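Local coordinates for protein xylooligosaccharide oxidase (Myceliophthora thermophila, PDB 5L6G) that oxidises the C1 hydroxyl of xylooligosaccharides and related sugars to lactones, reducing oxygen to hydrogen peroxide with a bicovalently bound FAD, at residues S215-I219 / F486-V492; I73-L78 / V189-L195. All coordinates share one frame; numbering follows the deposited sequence.

Contact 1: residues S215-I219 / F486-V492; sequences SNFGI and FYYPQAV. With FAD (flavin-adenine dinucleotide), chain D.
The Y488 ring is held between unlike neighbours: the FAD ribose hydroxyl O3B lies 4.1 Å above one face, toward the rim, the backbone N of A491 lies over the opposite face, and S215 OG sits at the edge, near the ring plane. At that edge S215 OG and Y488 OH form a 2.6 Å hydrogen bond, and H166 NE2 also bonds to S215 OG. The F486 ring carries the carbonyl carbon of G218 over one face; G218 CA comes to 3.3 Å from F486 CE2, while the I219 side chain crosses the ring at about a right angle, its CG1 nearest F486 CE1. The amide of N216 is turned only 19° from the Y488 ring plane. With chi1 at -67°, CG stands opposite the carbonyl carbon and the amide swings to residues 491-492, where OD1 accepts V492 N at 2.9 Å. That donor stands 56° out of the carbonyl plane. A water bonded to F486 O also donates to N216 OD1, and a second water links N216 ND2, Y488 OH and Q490 O. Replacing N216 with an alanine would probably leave V492 N and both waters without their amide partner and open a gap against V492 CG2. The type I turn from Y488 to A491, closed by A491 N to Y488 O at 2.9 Å, presents V492 N to this amide. Joining the FAD-binding PCMH-type region to the berberine-like C-terminal segment beside the adenosine half of FAD, the arrangement belongs to the berberine-bridge-enzyme-like architecture of this oxidase family.

Contact 2: residues I73-L78 / V189-L195; sequences IQAAVL and VLANGSL. With NAG (2-acetamido-2-deoxy-beta-D-glucopyranose), chain C.
Q74 reaches from helix 70-83 to the 189-195 loop, with NE2 donating to G193 O at 3.0 Å. The bond is straight, 164° at the hydrogen, and the acceptor is only 11° out of the glutamine amide plane. CG lies opposite the carbonyl carbon about CA-CB (chi1 -70°), and the extended chain beyond it carries the amide across L195 at about a right angle. L195 CD2 approaches Q74 CD to 3.3 Å, while CD1 lies beside OE1. Nearer the helix backbone, V189 splits its two methyls: CG2 meets I73 CG2 at 3.6 Å, and CG1 rests near Q74 CA and V77 CG2. I73 directs CG2 into this contact because that branch is anti to the backbone N, whereas CG1 takes the position beside it.

The receiving loop is a beta hairpin connection between antiparallel strands 183-189 and 195-199, with a type I turn from L190 to G193 closed by G193 N to L190 O. V77 sets CG1 against the carbonyls of L190 and A191, the latter O at 3.3 Å, while its CG2 faces V189. L78 lays CD2 against N192 O and CG over G193 CA. A side chain at G193 would run into L78 CG, and its positive phi also favours glycine.

On the hairpin, OD1 of N192 accepts S194 N at 3.1 Å in an Asx turn; the S194 hydroxyl adds a weak bond to the same oxygen. N192 ND2 is joined covalently to C1 of the N-linked NAG, whose C6 approaches L190 CD1.

How the contacts relate
Contact 2 closes earlier in the chain than contact 1 opens, and their centres lie about 14 Å apart. The clearest tie is the backbone: V189 N and I219 O are 2.8 Å apart, a probable hydrogen bond that pairs strands 183-189 and 219-229. Packing adds to it, with I219 CG2 3.7 Å from I73 CG2 and F486 CE2 3.7 Å from A191 N. I219 thus joins the two: its backbone O and CG2 reach contact 2, while its CA lies 3.7 Å from FAD N1A. Contact 1 borders the cofactor directly; between nearest atoms, the I73 side chain stays about 7 Å from it and the Y488 side chain about 13 Å from a bound xylose.

Contact 1: residues S215-I219 / F486-V492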
ATOM      1  N   SER A 215      -8.141  -7.211  -4.132  1.00 12.02           N
ATOM      2  CA  SER A 215      -8.419  -6.789  -5.503  1.00 11.53           C
ATOM      3  C   SER A 215      -8.886  -7.930  -6.391  1.00 11.64           C
ATOM      4  O   SER A 215      -9.388  -7.695  -7.480  1.00 11.68           O
ATOM      5  CB  SER A 215      -7.173  -6.153  -6.140  1.00 11.25           C
ATOM      6  OG  SER A 215      -6.025  -6.969  -5.971  1.00 10.87           O
ATOM      7  N   ASN A 216      -8.717  -9.163  -5.933  1.00 11.67           N
ATOM      8  CA  ASN A 216      -8.971 -10.324  -6.769  1.00 11.83           C
ATOM      9  C   ASN A 216     -10.329 -10.977  -6.570  1.00 12.22           C
ATOM     10  O   ASN A 216     -10.687 -11.859  -7.345  1.00 12.39           O
ATOM     11  CB  ASN A 216      -7.897 -11.378  -6.500  1.00 12.00           C
ATOM     12  CG  ASN A 216      -6.533 -10.934  -6.960  1.00 11.76           C
ATOM     13  OD1 ASN A 216      -6.274 -10.904  -8.154  1.00 11.97           O
ATOM     14  ND2 ASN A 216      -5.664 -10.565  -6.017  1.00 11.46           N
ATOM     15  N   PHE A 217     -11.065 -10.581  -5.535  1.00 12.19           N
ATOM     16  CA  PHE A 217     -12.232 -11.356  -5.114  1.00 12.81           C
ATOM     17  C   PHE A 217     -13.599 -10.709  -5.195  1.00 13.23           C
ATOM     18  O   PHE A 217     -14.592 -11.389  -4.992  1.00 13.89           O
ATOM     19  CB  PHE A 217     -11.985 -11.905  -3.713  1.00 12.91           C
ATOM     20  CG  PHE A 217     -10.748 -12.723  -3.642  1.00 12.82           C
ATOM     21  CD1 PHE A 217     -10.749 -14.021  -4.098  1.00 13.14           C
ATOM     22  CD2 PHE A 217      -9.557 -12.167  -3.216  1.00 12.47           C
ATOM     23  CE1 PHE A 217      -9.596 -14.780  -4.081  1.00 13.13           C
ATOM     24  CE2 PHE A 217      -8.405 -12.922  -3.195  1.00 12.41           C
ATOM     25  CZ  PHE A 217      -8.426 -14.233  -3.611  1.00 12.80           C
ATOM     26  N   GLY A 218     -13.659  -9.424  -5.531  1.00 13.27           N
ATOM     27  CA  GLY A 218     -14.927  -8.714  -5.594  1.00 13.63           C
ATOM     28  C   GLY A 218     -14.651  -7.243  -5.410  1.00 13.52           C
ATOM     29  O   GLY A 218     -13.504  -6.840  -5.311  1.00 14.26           O
ATOM     30  N   ILE A 219     -15.691  -6.432  -5.420  1.00 13.17           N
ATOM     31  CA  ILE A 219     -15.535  -5.024  -5.119  1.00 12.75           C
ATOM     32  C   ILE A 219     -16.074  -4.828  -3.724  1.00 12.72           C
ATOM     33  O   ILE A 219     -17.243  -5.085  -3.466  1.00 13.13           O
ATOM     34  CB  ILE A 219     -16.297  -4.152  -6.134  1.00 12.67           C
ATOM     35  CG1 ILE A 219     -15.729  -4.388  -7.538  1.00 12.44           C
ATOM     36  CG2 ILE A 219     -16.192  -2.688  -5.750  1.00 12.54           C
ATOM     37  CD1 ILE A 219     -16.329  -3.497  -8.595  1.00 12.62           C
ATOM     38  N   PHE A 486     -12.687  -9.865 -12.558  1.00 13.44           N
ATOM     39  CA  PHE A 486     -11.852  -8.808 -11.980  1.00 13.03           C
ATOM     40  C   PHE A 486     -10.385  -8.890 -12.393  1.00 13.02           C
ATOM     41  O   PHE A 486      -9.509  -8.428 -11.676  1.00 12.76           O
ATOM     42  CB  PHE A 486     -11.994  -8.830 -10.459  1.00 13.09           C
ATOM     43  CG  PHE A 486     -13.410  -8.640  -9.996  1.00 13.23           C
ATOM     44  CD1 PHE A 486     -14.103  -7.479 -10.321  1.00 13.64           C
ATOM     45  CD2 PHE A 486     -14.048  -9.605  -9.246  1.00 13.62           C
ATOM     46  CE1 PHE A 486     -15.415  -7.278  -9.893  1.00 13.70           C
ATOM     47  CE2 PHE A 486     -15.354  -9.420  -8.822  1.00 14.04           C
ATOM     48  CZ  PHE A 486     -16.038  -8.257  -9.142  1.00 14.20           C
ATOM     49  N   TYR A 487     -10.150  -9.421 -13.584  1.00 13.33           N
ATOM     50  CA  TYR A 487      -8.821  -9.650 -14.105  1.00 13.50           C
ATOM     51  C   TYR A 487      -8.032  -8.364 -14.199  1.00 12.81           C
ATOM     52  O   TYR A 487      -8.558  -7.325 -14.563  1.00 12.26           O
ATOM     53  CB  TYR A 487      -8.907 -10.294 -15.506  1.00 14.43           C
ATOM     54  CG  TYR A 487      -7.566 -10.352 -16.181  1.00 14.97           C
ATOM     55  CD1 TYR A 487      -6.681 -11.370 -15.889  1.00 15.14           C
ATOM     56  CD2 TYR A 487      -7.143  -9.332 -17.039  1.00 15.19           C
ATOM     57  CE1 TYR A 487      -5.435 -11.421 -16.474  1.00 15.61           C
ATOM     58  CE2 TYR A 487      -5.895  -9.374 -17.633  1.00 15.40           C
ATOM     59  CZ  TYR A 487      -5.034 -10.412 -17.328  1.00 15.77           C
ATOM     60  OH  TYR A 487      -3.775 -10.479 -17.886  1.00 16.09           O
ATOM     61  N   TYR A 488      -6.759  -8.457 -13.841  1.00 12.56           N
ATOM     62  CA  TYR A 488      -5.762  -7.498 -14.243  1.00 12.39           C
ATOM     63  C   TYR A 488      -4.478  -8.300 -14.416  1.00 12.43           C
ATOM     64  O   TYR A 488      -4.446  -9.457 -14.025  1.00 12.51           O
ATOM     65  CB  TYR A 488      -5.624  -6.339 -13.271  1.00 12.12           C
ATOM     66  CG  TYR A 488      -5.277  -6.684 -11.846  1.00 11.86           C
ATOM     67  CD1 TYR A 488      -6.265  -7.040 -10.936  1.00 12.01           C
ATOM     68  CD2 TYR A 488      -3.986  -6.582 -11.399  1.00 11.71           C
ATOM     69  CE1 TYR A 488      -5.961  -7.301  -9.597  1.00 11.88           C
ATOM     70  CE2 TYR A 488      -3.670  -6.851 -10.073  1.00 11.70           C
ATOM     71  CZ  TYR A 488      -4.659  -7.217  -9.181  1.00 11.54           C
ATOM     72  OH  TYR A 488      -4.309  -7.444  -7.856  1.00 11.82           O
ATOM     73  N   PRO A 489      -3.449  -7.711 -15.036  1.00 12.76           N
ATOM     74  CA  PRO A 489      -2.308  -8.538 -15.474  1.00 12.89           C
ATOM     75  C   PRO A 489      -1.498  -9.221 -14.372  1.00 12.78           C
ATOM     76  O   PRO A 489      -0.751 -10.144 -14.660  1.00 12.99           O
ATOM     77  CB  PRO A 489      -1.457  -7.543 -16.258  1.00 13.18           C
ATOM     78  CG  PRO A 489      -2.486  -6.613 -16.844  1.00 13.35           C
ATOM     79  CD  PRO A 489      -3.427  -6.391 -15.698  1.00 12.88           C
ATOM     80  N   GLN A 490      -1.658  -8.781 -13.122  1.00 12.22           N
ATOM     81  CA  GLN A 490      -1.068  -9.494 -11.995  1.00 12.06           C
ATOM     82  C   GLN A 490      -2.094 -10.055 -11.026  1.00 12.01           C
ATOM     83  O   GLN A 490      -1.788 -10.274  -9.849  1.00 12.51           O
ATOM     84  CB  GLN A 490      -0.056  -8.603 -11.281  1.00 11.56           C
ATOM     85  CG  GLN A 490       1.100  -8.217 -12.198  1.00 11.57           C
ATOM     86  CD  GLN A 490       2.142  -7.368 -11.513  1.00 11.30           C
ATOM     87  OE1 GLN A 490       1.864  -6.708 -10.513  1.00 11.11           O
ATOM     88  NE2 GLN A 490       3.347  -7.354 -12.061  1.00 11.58           N
ATOM     89  N   ALA A 491      -3.299 -10.329 -11.522  1.00 12.46           N
ATOM     90  CA  ALA A 491      -4.325 -10.965 -10.709  1.00 12.41           C
ATOM     91  C   ALA A 491      -3.971 -12.418 -10.413  1.00 12.76           C
ATOM     92  O   ALA A 491      -3.343 -13.127 -11.222  1.00 12.32           O
ATOM     93  CB  ALA A 491      -5.692 -10.898 -11.359  1.00 12.74           C
ATOM     94  N   VAL A 492      -4.424 -12.852  -9.241  1.00 13.17           N
ATOM     95  CA  VAL A 492      -4.369 -14.250  -8.866  1.00 13.89           C
ATOM     96  C   VAL A 492      -5.120 -15.084  -9.903  1.00 14.91           C
ATOM     97  O   VAL A 492      -6.240 -14.748 -10.265  1.00 15.19           O
ATOM     98  CB  VAL A 492      -4.999 -14.467  -7.491  1.00 13.76           C
ATOM     99  CG1 VAL A 492      -5.134 -15.944  -7.193  1.00 14.15           C
ATOM    100  CG2 VAL A 492      -4.133 -13.775  -6.421  1.00 13.45           C
TER
HETATM  101  PA  FAD D 501      -6.375   1.972  -6.837  1.00  9.98           P
HETATM  102  O1A FAD D 501      -7.735   2.627  -6.898  1.00  9.87           O
HETATM  103  O2A FAD D 501      -5.474   2.188  -8.012  1.00  8.78           O
HETATM  104  O5B FAD D 501      -6.522   0.455  -6.449  1.00 10.20           O
HETATM  105  C5B FAD D 501      -5.412  -0.431  -6.275  1.00  9.94           C
HETATM  106  C4B FAD D 501      -5.872  -1.863  -6.431  1.00  9.91           C
HETATM  107  O4B FAD D 501      -6.869  -2.149  -5.448  1.00  9.88           O
HETATM  108  C3B FAD D 501      -6.514  -2.130  -7.783  1.00  9.73           C
HETATM  109  O3B FAD D 501      -6.285  -3.474  -8.150  1.00 10.14           O
HETATM  110  C2B FAD D 501      -7.984  -1.938  -7.511  1.00 10.08           C
HETATM  111  O2B FAD D 501      -8.829  -2.581  -8.457  1.00  9.78           O
HETATM  112  C1B FAD D 501      -8.096  -2.486  -6.106  1.00  9.71           C
HETATM  113  N9A FAD D 501      -9.233  -1.882  -5.408  1.00  9.44           N
HETATM  114  C8A FAD D 501      -9.487  -0.594  -5.198  1.00  9.69           C
HETATM  115  N7A FAD D 501     -10.654  -0.437  -4.528  1.00  9.57           N
HETATM  116  C5A FAD D 501     -11.113  -1.669  -4.312  1.00  9.58           C
HETATM  117  C6A FAD D 501     -12.312  -2.221  -3.687  1.00  9.84           C
HETATM  118  N6A FAD D 501     -13.180  -1.344  -3.147  1.00 10.53           N
HETATM  119  N1A FAD D 501     -12.463  -3.562  -3.700  1.00  9.97           N
HETATM  120  C2A FAD D 501     -11.571  -4.402  -4.232  1.00  9.65           C
HETATM  121  N3A FAD D 501     -10.428  -3.953  -4.832  1.00 10.02           N
HETATM  122  C4A FAD D 501     -10.183  -2.615  -4.886  1.00  9.59           C
HETATM  123  N1  FAD D 501       1.405   2.289   0.506  1.00 12.22           N
HETATM  124  C2  FAD D 501       1.786   1.970   1.784  1.00 12.68           C
HETATM  125  O2  FAD D 501       1.696   0.771   2.168  1.00 12.95           O
HETATM  126  N3  FAD D 501       2.220   2.929   2.639  1.00 12.61           N
HETATM  127  C4  FAD D 501       2.294   4.237   2.295  1.00 13.12           C
HETATM  128  O4  FAD D 501       2.697   5.142   3.080  1.00 13.36           O
HETATM  129  C4X FAD D 501       1.907   4.657   0.931  1.00 13.12           C
HETATM  130  N5  FAD D 501       1.953   5.950   0.495  1.00 13.90           N
HETATM  131  C5X FAD D 501       1.558   6.332  -0.776  1.00 14.20           C
HETATM  132  C6  FAD D 501       1.582   7.666  -1.204  1.00 14.73           C
HETATM  133  C7  FAD D 501       1.187   7.991  -2.512  1.00 14.05           C
HETATM  134  C7M FAD D 501       1.249   9.437  -2.939  1.00 14.98           C
HETATM  135  C8  FAD D 501       0.684   6.933  -3.456  1.00 12.58           C
HETATM  136  C8M FAD D 501       0.179   7.269  -4.855  1.00 12.15           C
HETATM  137  C9  FAD D 501       0.657   5.619  -3.002  1.00 12.50           C
HETATM  138  C9A FAD D 501       1.088   5.270  -1.710  1.00 12.43           C
HETATM  139  N10 FAD D 501       1.084   3.928  -1.244  1.00 12.32           N
HETATM  140  C10 FAD D 501       1.471   3.567   0.049  1.00 12.53           C
HETATM  141  C1' FAD D 501       0.650   2.821  -2.088  1.00 11.38           C
HETATM  142  C2' FAD D 501      -0.804   2.511  -1.923  1.00 10.51           C
HETATM  143  O2' FAD D 501      -0.944   1.773  -0.706  1.00 10.41           O
HETATM  144  C3' FAD D 501      -1.179   1.612  -3.087  1.00 10.29           C
HETATM  145  O3' FAD D 501      -0.905   2.249  -4.340  1.00  9.90           O
HETATM  146  C4' FAD D 501      -2.672   1.286  -2.984  1.00 10.07           C
HETATM  147  O4' FAD D 501      -2.900  -0.015  -3.545  1.00 10.84           O
HETATM  148  C5' FAD D 501      -3.471   2.357  -3.681  1.00 10.24           C
HETATM  149  O5' FAD D 501      -4.841   2.268  -3.282  1.00 10.12           O
HETATM  150  P   FAD D 501      -5.897   3.064  -4.143  1.00  9.81           P
HETATM  151  O1P FAD D 501      -7.293   2.716  -3.732  1.00  9.44           O
HETATM  152  O2P FAD D 501      -5.538   4.515  -4.173  1.00  9.63           O
HETATM  153  O3P FAD D 501      -5.517   2.577  -5.621  1.00  9.76           O
HETATM  154  O   HOH W   1      -9.524  -5.612  -9.705  1.00 16.55           O
HETATM  155  O   HOH W   2      -2.903  -9.765  -7.301  1.00 11.58           O
HETATM  156  O   HOH W   3      -8.576 -10.373 -10.092  1.00 15.96           O

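Contact 2: residues I73-L78 / V189-L195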
ATOM      1  N   ILE A  73     -22.884  -0.444  -7.777  1.00 15.31           N
ATOM      2  CA  ILE A  73     -21.728  -1.340  -7.912  1.00 15.05           C
ATOM      3  C   ILE A  73     -22.177  -2.708  -8.416  1.00 15.28           C
ATOM      4  O   ILE A  73     -21.573  -3.272  -9.340  1.00 15.12           O
ATOM      5  CB  ILE A  73     -20.920  -1.495  -6.605  1.00 14.86           C
ATOM      6  CG1 ILE A  73     -20.370  -0.137  -6.168  1.00 14.89           C
ATOM      7  CG2 ILE A  73     -19.781  -2.485  -6.808  1.00 14.60           C
ATOM      8  CD1 ILE A  73     -19.770  -0.119  -4.772  1.00 14.81           C
ATOM      9  N   GLN A  74     -23.249  -3.234  -7.836  1.00 15.70           N
ATOM     10  CA  GLN A  74     -23.746  -4.547  -8.251  1.00 16.21           C
ATOM     11  C   GLN A  74     -24.137  -4.533  -9.697  1.00 15.92           C
ATOM     12  O   GLN A  74     -23.811  -5.463 -10.438  1.00 15.74           O
ATOM     13  CB  GLN A  74     -24.971  -4.939  -7.473  1.00 17.25           C
ATOM     14  CG  GLN A  74     -24.694  -5.249  -6.044  1.00 18.00           C
ATOM     15  CD  GLN A  74     -25.985  -5.488  -5.316  1.00 19.31           C
ATOM     16  OE1 GLN A  74     -26.540  -4.560  -4.708  1.00 20.68           O
ATOM     17  NE2 GLN A  74     -26.513  -6.718  -5.419  1.00 19.65           N
ATOM     18  N   ALA A  75     -24.867  -3.483 -10.074  1.00 15.82           N
ATOM     19  CA  ALA A  75     -25.380  -3.363 -11.419  1.00 16.09           C
ATOM     20  C   ALA A  75     -24.247  -3.241 -12.435  1.00 15.70           C
ATOM     21  O   ALA A  75     -24.330  -3.823 -13.527  1.00 15.98           O
ATOM     22  CB  ALA A  75     -26.322  -2.179 -11.531  1.00 16.37           C
ATOM     23  N   ALA A  76     -23.223  -2.459 -12.092  1.00 15.25           N
ATOM     24  CA  ALA A  76     -22.049  -2.298 -12.950  1.00 15.07           C
ATOM     25  C   ALA A  76     -21.346  -3.629 -13.140  1.00 14.89           C
ATOM     26  O   ALA A  76     -21.022  -4.018 -14.268  1.00 14.66           O
ATOM     27  CB  ALA A  76     -21.077  -1.276 -12.380  1.00 14.74           C
ATOM     28  N   VAL A  77     -21.130  -4.341 -12.044  1.00 14.83           N
ATOM     29  CA  VAL A  77     -20.481  -5.645 -12.116  1.00 14.95           C
ATOM     30  C   VAL A  77     -21.258  -6.600 -13.028  1.00 15.74           C
ATOM     31  O   VAL A  77     -20.675  -7.263 -13.904  1.00 15.49           O
ATOM     32  CB  VAL A  77     -20.328  -6.259 -10.729  1.00 14.96           C
ATOM     33  CG1 VAL A  77     -19.983  -7.747 -10.816  1.00 15.18           C
ATOM     34  CG2 VAL A  77     -19.254  -5.504  -9.955  1.00 14.42           C
ATOM     35  N   LEU A  78     -22.575  -6.652 -12.842  1.00 16.27           N
ATOM     36  CA  LEU A  78     -23.397  -7.535 -13.640  1.00 17.21           C
ATOM     37  C   LEU A  78     -23.323  -7.193 -15.119  1.00 17.18           C
ATOM     38  O   LEU A  78     -23.335  -8.097 -15.974  1.00 17.45           O
ATOM     39  CB  LEU A  78     -24.838  -7.457 -13.181  1.00 18.39           C
ATOM     40  CG  LEU A  78     -25.095  -8.183 -11.875  1.00 19.32           C
ATOM     41  CD1 LEU A  78     -26.359  -7.641 -11.204  1.00 20.48           C
ATOM     42  CD2 LEU A  78     -25.230  -9.683 -12.145  1.00 20.30           C
ATOM     43  N   VAL A 189     -19.299  -6.993  -3.255  1.00 12.76           N
ATOM     44  CA  VAL A 189     -20.045  -7.356  -4.459  1.00 13.42           C
ATOM     45  C   VAL A 189     -19.208  -8.371  -5.216  1.00 13.48           C
ATOM     46  O   VAL A 189     -18.101  -8.058  -5.664  1.00 13.38           O
ATOM     47  CB  VAL A 189     -20.275  -6.132  -5.364  1.00 13.27           C
ATOM     48  CG1 VAL A 189     -21.039  -6.513  -6.631  1.00 13.64           C
ATOM     49  CG2 VAL A 189     -21.029  -5.067  -4.577  1.00 13.48           C
ATOM     50  N   LEU A 190     -19.725  -9.577  -5.353  1.00 14.29           N
ATOM     51  CA  LEU A 190     -19.022 -10.640  -6.067  1.00 14.80           C
ATOM     52  C   LEU A 190     -19.206 -10.535  -7.579  1.00 15.32           C
ATOM     53  O   LEU A 190     -20.028  -9.768  -8.060  1.00 15.03           O
ATOM     54  CB  LEU A 190     -19.509 -12.002  -5.575  1.00 15.60           C
ATOM     55  CG  LEU A 190     -19.379 -12.245  -4.075  1.00 15.78           C
ATOM     56  CD1 LEU A 190     -19.927 -13.626  -3.719  1.00 16.56           C
ATOM     57  CD2 LEU A 190     -17.953 -12.128  -3.618  1.00 15.63           C
ATOM     58  N   ALA A 191     -18.438 -11.346  -8.311  1.00 15.72           N
ATOM     59  CA  ALA A 191     -18.401 -11.298  -9.756  1.00 16.47           C
ATOM     60  C   ALA A 191     -19.764 -11.488 -10.398  1.00 17.54           C
ATOM     61  O   ALA A 191     -20.006 -10.944 -11.467  1.00 17.73           O
ATOM     62  CB  ALA A 191     -17.418 -12.336 -10.294  1.00 16.76           C
ATOM     63  N   ASN A 192     -20.643 -12.253  -9.754  1.00 18.41           N
ATOM     64  CA  ASN A 192     -22.004 -12.457 -10.261  1.00 19.79           C
ATOM     65  C   ASN A 192     -23.053 -11.521  -9.654  1.00 19.58           C
ATOM     66  O   ASN A 192     -24.251 -11.791  -9.728  1.00 19.98           O
ATOM     67  CB  ASN A 192     -22.438 -13.910 -10.050  1.00 21.30           C
ATOM     68  CG  ASN A 192     -22.462 -14.317  -8.585  1.00 22.85           C
ATOM     69  OD1 ASN A 192     -22.351 -13.489  -7.661  1.00 21.30           O
ATOM     70  ND2 ASN A 192     -22.606 -15.626  -8.363  1.00 25.45           N
ATOM     71  N   GLY A 193     -22.614 -10.414  -9.069  1.00 18.56           N
ATOM     72  CA  GLY A 193     -23.539  -9.452  -8.492  1.00 18.79           C
ATOM     73  C   GLY A 193     -24.050  -9.763  -7.094  1.00 18.60           C
ATOM     74  O   GLY A 193     -24.708  -8.914  -6.494  1.00 19.16           O
ATOM     75  N   SER A 194     -23.753 -10.946  -6.559  1.00 18.10           N
ATOM     76  CA  SER A 194     -24.143 -11.274  -5.178  1.00 18.12           C
ATOM     77  C   SER A 194     -23.464 -10.369  -4.165  1.00 17.59           C
ATOM     78  O   SER A 194     -22.314  -9.934  -4.363  1.00 16.38           O
ATOM     79  CB  SER A 194     -23.808 -12.731  -4.821  1.00 18.43           C
ATOM     80  OG  SER A 194     -24.667 -13.645  -5.473  1.00 18.94           O
ATOM     81  N   LEU A 195     -24.174 -10.103  -3.067  1.00 17.70           N
ATOM     82  CA  LEU A 195     -23.628  -9.373  -1.938  1.00 17.66           C
ATOM     83  C   LEU A 195     -23.280 -10.318  -0.827  1.00 17.73           C
ATOM     84  O   LEU A 195     -24.024 -11.260  -0.535  1.00 18.18           O
ATOM     85  CB  LEU A 195     -24.643  -8.402  -1.377  1.00 18.38           C
ATOM     86  CG  LEU A 195     -25.184  -7.428  -2.401  1.00 18.78           C
ATOM     87  CD1 LEU A 195     -26.278  -6.573  -1.800  1.00 19.43           C
ATOM     88  CD2 LEU A 195     -24.023  -6.593  -2.934  1.00 18.63           C
TER
HETATM   89  C1  NAG C   1     -22.649 -16.156  -7.024  1.00 20.48           C
HETATM   90  C2  NAG C   1     -23.566 -17.377  -7.119  1.00 23.04           C
HETATM   91  C3  NAG C   1     -23.664 -18.135  -5.813  1.00 24.25           C
HETATM   92  C4  NAG C   1     -22.273 -18.372  -5.265  1.00 24.83           C
HETATM   93  C5  NAG C   1     -21.419 -17.104  -5.272  1.00 24.87           C
HETATM   94  C6  NAG C   1     -19.982 -17.430  -4.863  1.00 25.42           C
HETATM   95  C7  NAG C   1     -25.348 -17.409  -8.751  1.00 24.56           C
HETATM   96  C8  NAG C   1     -26.764 -17.057  -9.124  1.00 25.69           C
HETATM   97  N2  NAG C   1     -24.910 -17.051  -7.549  1.00 22.34           N
HETATM   98  O3  NAG C   1     -24.379 -19.347  -5.997  1.00 24.01           O
HETATM   99  O4  NAG C   1     -22.440 -18.787  -3.929  1.00 28.57           O
HETATM  100  O5  NAG C   1     -21.386 -16.567  -6.578  1.00 22.12           O
HETATM  101  O6  NAG C   1     -19.349 -18.091  -5.938  1.00 26.67           O
HETATM  102  O7  NAG C   1     -24.628 -18.005  -9.554  1.00 25.62           O